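Dihydropteridine reductase (Caenorhabditis elegans, PDB 1OOE) probably catalyses the NADH- or NADPH-dependent reduction of quinonoid dihydrobiopterin to tetrahydrobiopterin, working as a homodimer of the short-chain dehydrogenase/reductase family. Local coordinates at residues A[2-13]-A[27-38]; A[120-128]-A[205-215]. All blocks are in the same frame, centred on the assembly; numbering follows the deposited sequence.

Contact 1 (A[2-13]-A[27-38])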
# COMPACT_ATOMS: atom_id res chain seq x y z
N SER A 2 31.14 0.73 21.06
CA SER A 2 30.90 -0.51 21.85
C SER A 2 29.58 -0.43 22.60
O SER A 2 29.15 -1.40 23.22
CB SER A 2 32.04 -0.73 22.84
OG SER A 2 32.13 0.35 23.76
N SER A 3 28.93 0.73 22.54
CA SER A 3 27.65 0.93 23.21
C SER A 3 26.56 0.08 22.55
O SER A 3 25.50 -0.14 23.13
CB SER A 3 27.24 2.40 23.17
OG SER A 3 28.19 3.21 23.83
N GLY A 4 26.85 -0.39 21.34
CA GLY A 4 25.89 -1.20 20.61
C GLY A 4 25.98 -0.93 19.12
O GLY A 4 26.87 -0.21 18.67
N LYS A 5 25.07 -1.52 18.36
CA LYS A 5 25.06 -1.34 16.91
C LYS A 5 23.66 -0.96 16.44
O LYS A 5 22.67 -1.43 16.99
CB LYS A 5 25.50 -2.62 16.20
CG LYS A 5 26.91 -3.11 16.53
CD LYS A 5 27.21 -4.43 15.83
CE LYS A 5 28.59 -4.97 16.18
NZ LYS A 5 28.73 -5.35 17.63
N VAL A 6 23.60 -0.11 15.42
CA VAL A 6 22.32 0.29 14.85
C VAL A 6 22.43 0.42 13.34
O VAL A 6 23.51 0.68 12.80
CB VAL A 6 21.81 1.65 15.43
CG1 VAL A 6 21.53 1.51 16.92
CG2 VAL A 6 22.82 2.75 15.18
N ILE A 7 21.32 0.20 12.66
CA ILE A 7 21.25 0.30 11.21
C ILE A 7 20.41 1.51 10.84
O ILE A 7 19.32 1.71 11.38
CB ILE A 7 20.59 -0.95 10.59
CG1 ILE A 7 21.50 -2.17 10.78
CG2 ILE A 7 20.27 -0.71 9.11
CD1 ILE A 7 20.86 -3.47 10.35
N VAL A 8 20.92 2.34 9.93
CA VAL A 8 20.19 3.51 9.47
C VAL A 8 19.99 3.32 7.97
O VAL A 8 20.93 3.40 7.19
CB VAL A 8 20.97 4.83 9.70
CG1 VAL A 8 20.17 6.01 9.14
CG2 VAL A 8 21.22 5.04 11.19
N TYR A 9 18.74 3.05 7.59
CA TYR A 9 18.36 2.84 6.20
C TYR A 9 17.94 4.22 5.71
O TYR A 9 16.87 4.71 6.07
CB TYR A 9 17.18 1.86 6.16
CG TYR A 9 16.94 1.15 4.84
CD1 TYR A 9 16.97 1.84 3.63
CD2 TYR A 9 16.61 -0.21 4.82
CE1 TYR A 9 16.68 1.20 2.42
CE2 TYR A 9 16.32 -0.85 3.62
CZ TYR A 9 16.35 -0.15 2.43
OH TYR A 9 16.03 -0.80 1.26
N GLY A 10 18.81 4.84 4.92
CA GLY A 10 18.56 6.19 4.42
C GLY A 10 19.51 7.17 5.09
O GLY A 10 19.17 8.33 5.31
N GLY A 11 20.71 6.69 5.40
CA GLY A 11 21.71 7.51 6.07
C GLY A 11 22.31 8.68 5.31
O GLY A 11 23.10 9.44 5.88
N LYS A 12 21.95 8.82 4.04
CA LYS A 12 22.45 9.92 3.23
C LYS A 12 21.52 11.13 3.26
O LYS A 12 21.91 12.23 2.89
CB LYS A 12 22.64 9.48 1.77
CG LYS A 12 23.71 8.42 1.57
CD LYS A 12 25.09 8.91 2.00
CE LYS A 12 25.60 10.02 1.10
NZ LYS A 12 26.98 10.46 1.46
N GLY A 13 20.29 10.91 3.72
CA GLY A 13 19.32 12.00 3.79
C GLY A 13 19.57 12.94 4.97
O GLY A 13 20.42 12.66 5.81
N GLY A 27 28.57 6.69 21.14
CA GLY A 27 29.21 5.40 21.27
C GLY A 27 28.72 4.19 20.51
O GLY A 27 29.18 3.07 20.77
N TYR A 28 27.80 4.37 19.56
CA TYR A 28 27.30 3.23 18.80
C TYR A 28 28.04 3.02 17.48
O TYR A 28 28.61 3.95 16.91
CB TYR A 28 25.81 3.40 18.47
CG TYR A 28 24.87 3.20 19.63
CD1 TYR A 28 24.69 4.20 20.59
CD2 TYR A 28 24.15 2.01 19.77
CE1 TYR A 28 23.82 4.01 21.66
CE2 TYR A 28 23.28 1.82 20.84
CZ TYR A 28 23.12 2.82 21.78
OH TYR A 28 22.27 2.63 22.84
N THR A 29 28.05 1.77 17.02
CA THR A 29 28.65 1.42 15.74
C THR A 29 27.45 1.60 14.82
O THR A 29 26.36 1.13 15.13
CB THR A 29 29.08 -0.05 15.69
OG1 THR A 29 30.10 -0.28 16.67
CG2 THR A 29 29.62 -0.41 14.31
N VAL A 30 27.64 2.28 13.69
CA VAL A 30 26.51 2.51 12.78
C VAL A 30 26.68 1.98 11.37
O VAL A 30 27.69 2.24 10.70
CB VAL A 30 26.19 4.02 12.70
CG1 VAL A 30 24.91 4.24 11.89
CG2 VAL A 30 26.04 4.60 14.10
N LEU A 31 25.68 1.24 10.92
CA LEU A 31 25.69 0.69 9.57
C LEU A 31 24.72 1.50 8.73
O LEU A 31 23.56 1.67 9.11
CB LEU A 31 25.26 -0.78 9.58
CG LEU A 31 26.17 -1.80 10.28
CD1 LEU A 31 26.07 -1.64 11.79
CD2 LEU A 31 25.75 -3.20 9.87
N ASN A 32 25.20 2.01 7.60
CA ASN A 32 24.36 2.79 6.69
C ASN A 32 23.94 1.97 5.48
O ASN A 32 24.75 1.24 4.90
CB ASN A 32 25.11 4.03 6.20
CG ASN A 32 24.41 4.70 5.02
OD1 ASN A 32 23.31 5.22 5.16
ND2 ASN A 32 25.05 4.67 3.86
N ILE A 33 22.67 2.08 5.12
CA ILE A 33 22.14 1.39 3.95
C ILE A 33 21.54 2.48 3.07
O ILE A 33 20.59 3.15 3.47
CB ILE A 33 21.02 0.39 4.32
CG1 ILE A 33 21.57 -0.71 5.24
CG2 ILE A 33 20.43 -0.22 3.06
CD1 ILE A 33 20.52 -1.72 5.69
N ASP A 34 22.12 2.69 1.89
CA ASP A 34 21.61 3.72 0.99
C ASP A 34 22.16 3.52 -0.41
O ASP A 34 22.91 2.58 -0.67
CB ASP A 34 21.99 5.11 1.51
CG ASP A 34 20.91 6.15 1.24
OD1 ASP A 34 20.37 6.17 0.11
OD2 ASP A 34 20.61 6.95 2.14
N LEU A 35 21.78 4.42 -1.31
CA LEU A 35 22.21 4.36 -2.70
C LEU A 35 23.69 4.71 -2.88
O LEU A 35 24.28 4.44 -3.92
CB LEU A 35 21.34 5.30 -3.54
CG LEU A 35 19.85 4.96 -3.54
CD1 LEU A 35 19.06 6.10 -4.17
CD2 LEU A 35 19.63 3.67 -4.31
N SER A 36 24.28 5.32 -1.85
CA SER A 36 25.69 5.67 -1.87
C SER A 36 26.21 5.58 -0.45
O SER A 36 25.43 5.49 0.50
CB SER A 36 25.90 7.09 -2.42
OG SER A 36 25.30 8.08 -1.61
N ALA A 37 27.53 5.59 -0.30
CA ALA A 37 28.13 5.47 1.02
C ALA A 37 28.21 6.76 1.81
O ALA A 37 28.33 7.85 1.25
CB ALA A 37 29.52 4.86 0.89
N ASN A 38 28.13 6.61 3.13
CA ASN A 38 28.26 7.73 4.06
C ASN A 38 29.62 7.44 4.68
O ASN A 38 29.75 6.51 5.48
CB ASN A 38 27.17 7.68 5.13
CG ASN A 38 27.22 8.87 6.07
OD1 ASN A 38 28.30 9.27 6.52
ND2 ASN A 38 26.06 9.43 6.39

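Contact 2 (A[120-128]-A[205-215])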
# COMPACT_ATOMS: atom_id res chain seq x y z
N LYS A 120 17.96 -7.54 18.12
CA LYS A 120 18.03 -8.23 19.41
C LYS A 120 16.65 -8.26 20.06
O LYS A 120 15.81 -7.40 19.79
CB LYS A 120 18.99 -7.51 20.36
CG LYS A 120 18.48 -6.11 20.74
CD LYS A 120 19.04 -5.60 22.06
CE LYS A 120 18.63 -4.16 22.33
NZ LYS A 120 19.26 -3.64 23.58
N PRO A 121 16.40 -9.28 20.90
CA PRO A 121 15.08 -9.31 21.55
C PRO A 121 14.97 -8.03 22.36
O PRO A 121 15.95 -7.61 23.00
CB PRO A 121 15.17 -10.56 22.42
CG PRO A 121 16.03 -11.47 21.58
CD PRO A 121 17.13 -10.53 21.13
N GLY A 122 13.81 -7.40 22.33
CA GLY A 122 13.63 -6.16 23.06
C GLY A 122 14.13 -4.94 22.31
O GLY A 122 14.06 -3.82 22.82
N GLY A 123 14.63 -5.14 21.09
CA GLY A 123 15.14 -4.03 20.30
C GLY A 123 14.05 -3.17 19.68
O GLY A 123 12.87 -3.42 19.88
N LEU A 124 14.47 -2.15 18.92
CA LEU A 124 13.53 -1.23 18.29
C LEU A 124 13.63 -1.14 16.77
O LEU A 124 14.72 -1.03 16.22
CB LEU A 124 13.74 0.18 18.86
CG LEU A 124 13.01 1.34 18.17
CD1 LEU A 124 11.52 1.22 18.42
CD2 LEU A 124 13.53 2.67 18.68
N LEU A 125 12.47 -1.21 16.11
CA LEU A 125 12.41 -1.03 14.66
C LEU A 125 11.59 0.24 14.48
O LEU A 125 10.48 0.35 15.01
CB LEU A 125 11.69 -2.19 13.96
CG LEU A 125 11.26 -1.89 12.51
CD1 LEU A 125 12.49 -1.73 11.62
CD2 LEU A 125 10.37 -3.02 11.99
N GLN A 126 12.14 1.22 13.77
CA GLN A 126 11.41 2.47 13.53
C GLN A 126 11.22 2.65 12.03
O GLN A 126 12.15 2.46 11.25
CB GLN A 126 12.18 3.66 14.13
CG GLN A 126 11.66 5.03 13.69
CD GLN A 126 12.42 5.57 12.49
OE1 GLN A 126 13.65 5.51 12.45
NE2 GLN A 126 11.69 6.10 11.51
N LEU A 127 10.00 3.00 11.65
CA LEU A 127 9.66 3.22 10.25
C LEU A 127 9.14 4.64 10.10
O LEU A 127 8.82 5.30 11.09
CB LEU A 127 8.58 2.23 9.79
CG LEU A 127 8.87 0.73 9.94
CD1 LEU A 127 7.65 -0.06 9.48
CD2 LEU A 127 10.11 0.35 9.13
N THR A 128 9.04 5.10 8.87
CA THR A 128 8.55 6.44 8.62
C THR A 128 7.24 6.41 7.84
O THR A 128 7.20 5.90 6.72
CB THR A 128 9.59 7.27 7.85
OG1 THR A 128 10.81 7.31 8.61
CG2 THR A 128 9.09 8.69 7.64
N LEU A 205 14.95 8.57 19.46
CA LEU A 205 15.35 7.24 19.02
C LEU A 205 16.36 6.65 20.01
O LEU A 205 16.28 5.47 20.36
CB LEU A 205 15.96 7.28 17.62
CG LEU A 205 14.98 7.53 16.46
CD1 LEU A 205 15.76 7.65 15.16
CD2 LEU A 205 13.96 6.40 16.39
N LEU A 206 17.30 7.47 20.48
CA LEU A 206 18.28 6.97 21.45
C LEU A 206 17.58 6.57 22.74
O LEU A 206 17.90 5.53 23.33
CB LEU A 206 19.36 8.03 21.73
CG LEU A 206 20.44 7.63 22.75
CD1 LEU A 206 21.17 6.38 22.28
CD2 LEU A 206 21.43 8.78 22.94
N LYS A 207 16.61 7.37 23.18
CA LYS A 207 15.87 7.07 24.40
C LYS A 207 15.09 5.76 24.29
O LYS A 207 15.16 4.91 25.17
CB LYS A 207 14.89 8.20 24.74
CG LYS A 207 14.17 7.98 26.07
CD LYS A 207 13.17 9.08 26.41
CE LYS A 207 11.98 9.08 25.45
NZ LYS A 207 10.91 10.03 25.90
N TRP A 208 14.33 5.61 23.21
CA TRP A 208 13.54 4.40 23.01
C TRP A 208 14.43 3.17 22.83
O TRP A 208 14.04 2.05 23.17
CB TRP A 208 12.61 4.55 21.81
CG TRP A 208 11.61 5.68 21.92
CD1 TRP A 208 11.02 6.15 23.05
CD2 TRP A 208 11.05 6.44 20.83
NE1 TRP A 208 10.13 7.16 22.75
CE2 TRP A 208 10.12 7.35 21.39
CE3 TRP A 208 11.24 6.43 19.44
CZ2 TRP A 208 9.39 8.24 20.61
CZ3 TRP A 208 10.50 7.32 18.66
CH2 TRP A 208 9.59 8.21 19.25
N THR A 209 15.63 3.37 22.29
CA THR A 209 16.55 2.26 22.07
C THR A 209 17.15 1.76 23.38
O THR A 209 17.27 0.55 23.60
CB THR A 209 17.71 2.66 21.13
OG1 THR A 209 17.18 3.02 19.84
CG2 THR A 209 18.68 1.51 20.95
N THR A 210 17.50 2.69 24.26
CA THR A 210 18.11 2.36 25.55
C THR A 210 17.16 2.11 26.72
O THR A 210 17.52 1.41 27.67
CB THR A 210 19.12 3.45 25.96
OG1 THR A 210 18.44 4.70 26.09
CG2 THR A 210 20.21 3.58 24.92
N GLU A 211 15.96 2.69 26.66
CA GLU A 211 14.99 2.52 27.74
C GLU A 211 13.64 2.04 27.21
O GLU A 211 12.84 2.84 26.71
CB GLU A 211 14.80 3.85 28.48
CG GLU A 211 16.07 4.38 29.14
CD GLU A 211 16.56 3.49 30.27
OE1 GLU A 211 16.81 2.29 30.04
OE2 GLU A 211 16.71 4.01 31.40
N THR A 212 13.38 0.74 27.33
CA THR A 212 12.13 0.18 26.83
C THR A 212 10.87 0.77 27.48
O THR A 212 9.83 0.88 26.83
CB THR A 212 12.09 -1.36 26.99
OG1 THR A 212 12.28 -1.71 28.37
CG2 THR A 212 13.18 -2.01 26.16
N SER A 213 10.96 1.16 28.74
CA SER A 213 9.81 1.72 29.44
C SER A 213 9.43 3.13 28.99
O SER A 213 8.39 3.65 29.41
CB SER A 213 10.06 1.71 30.95
OG SER A 213 11.14 2.56 31.31
N SER A 214 10.26 3.74 28.14
CA SER A 214 9.99 5.09 27.64
C SER A 214 9.26 5.04 26.30
O SER A 214 8.88 6.08 25.75
CB SER A 214 11.30 5.86 27.44
OG SER A 214 12.03 5.38 26.32
N ARG A 215 9.05 3.84 25.79
CA ARG A 215 8.41 3.65 24.49
C ARG A 215 6.89 3.68 24.47
O ARG A 215 6.23 3.23 25.41
CB ARG A 215 8.82 2.30 23.89
CG ARG A 215 10.29 2.10 23.65
CD ARG A 215 10.55 0.64 23.31
NE ARG A 215 11.95 0.39 23.02
CZ ARG A 215 12.48 -0.81 22.79
NH1 ARG A 215 11.70 -1.89 22.81
NH2 ARG A 215 13.77 -0.93 22.54

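Contact 1 (A[2-13]-A[27-38])
Val-6 N donates to Thr-29 O and Val-6 O accepts from Leu-31 N; likewise Val-8 N donates to Leu-31 O and Val-8 O accepts from Ile-33 N. Gly-10 N closes the run on Ile-33 O (2.9 Å). The strands 4-9 and 28-34 therefore run parallel, their axes 25° apart.

Apolar contacts fill both faces. On one, Ile-33 CG2 sits over the centre of the Tyr-9 ring, 3.9 Å from its centroid, while Ile-33 CD1 reaches Ile-7 CG2 at 3.6 Å; helices 53-68 and 93-118 pack there. On the other, Val-6 CG1 meets Tyr-28 CD2, and Phe-23 of helix 14-25 packs on Val-6.

Polar side chains hold the turn after strand 4-9. Asp-34 OD2 accepts Lys-12 N (3.0 Å) on its anti side, out of the carboxylate plane. Asn-38 ND2 donates to Gly-11 O from above that carbonyl's plane, and Gln-40 N, bonded to Asn-38 OD1, fixes the amide's rotation. Lys-12, folded back at chi2 (-62°) and chi3 (-67°), lays its chain past Ser-36 so that NZ donates to Ala-37 O (2.9 Å).

With helix 14-25 between the strands, this is the right-handed beta-alpha-beta unit opening a Rossmann fold, its glycine-rich turn consistent with dinucleotide binding.

Contact 2 (A[120-128]-A[205-215])
Gly-122 O is gripped by both terminal nitrogens of Arg-215, NH2 at 2.9 Å and NH1 at 3.0 Å. The oxygen lies near the guanidinium plane, but the two donors meet it differently: NH2 comes in the plane of the carbonyl, NH1 from well above it (52°). Neither bond is straight, as expected when one acceptor is shared end-on. Along the adjoining edge NE donates to Trp-208 O at 2.7 Å, with a weak second bond from NH2. A chain extended from CG to NE carries the guanidinium between the two carbonyls; Thr-212 CG2 lies over one face of it and Leu-124 CB over the opposite one, near NH2. Cut back to an alanine, this position is likely to leave Gly-122 O and Trp-208 O without these donors and the turn at 120-123 less firmly tied to the end of the helix.

The turn is type II and leads into strand 123-128, a central parallel strand of the Rossmann sheet; the last turns of helix 198-210 pack on it, running roughly the opposite way (144° between the axes of 123-128 and 205-210).

Leu-124 carries the apolar part. With its CG anti to the backbone N (chi1 171°), CD2 reaches the helix, 3.8 Å from Trp-208 CB and equally far from Thr-209 OG1. That hydroxyl is turned back to Leu-205 O (2.7 Å), which Thr-209 N also reaches, from the opposite face of the carbonyl. Further along the strand, Gln-126 crosses Leu-205 at about a right angle, CG to CD2 3.8 Å. Its OE1 is buried with no polar partner in the model, whereas NE2 makes a weak bond to Leu-127 O. Beyond Leu-205, Ile-19 and Phe-23 of helix 14-25 continue the packing.

Contacts 1 and 2 belong to the parallel part of the same mixed sheet, their centres 16 Å apart, with strand 73-78 lying between strands 4-9 and 123-128. Asp-74 on that middle strand serves both, taking a hydrogen bond from Lys-5 N and a salt bridge from Lys-120 NZ. The two contacts also meet directly: Tyr-28 CE1 packs 3.6 Å from Leu-206 CD1, and Tyr-28 OH lies 3.1 Å from Thr-210 CG2. Helix 14-25 packs against both. Contact 1 holds the turn that probably faces the cofactor, whereas Trp-208 NE1 and Lys-207 NZ of contact 2 bind a MES molecule, probably from the crystallisation liquor.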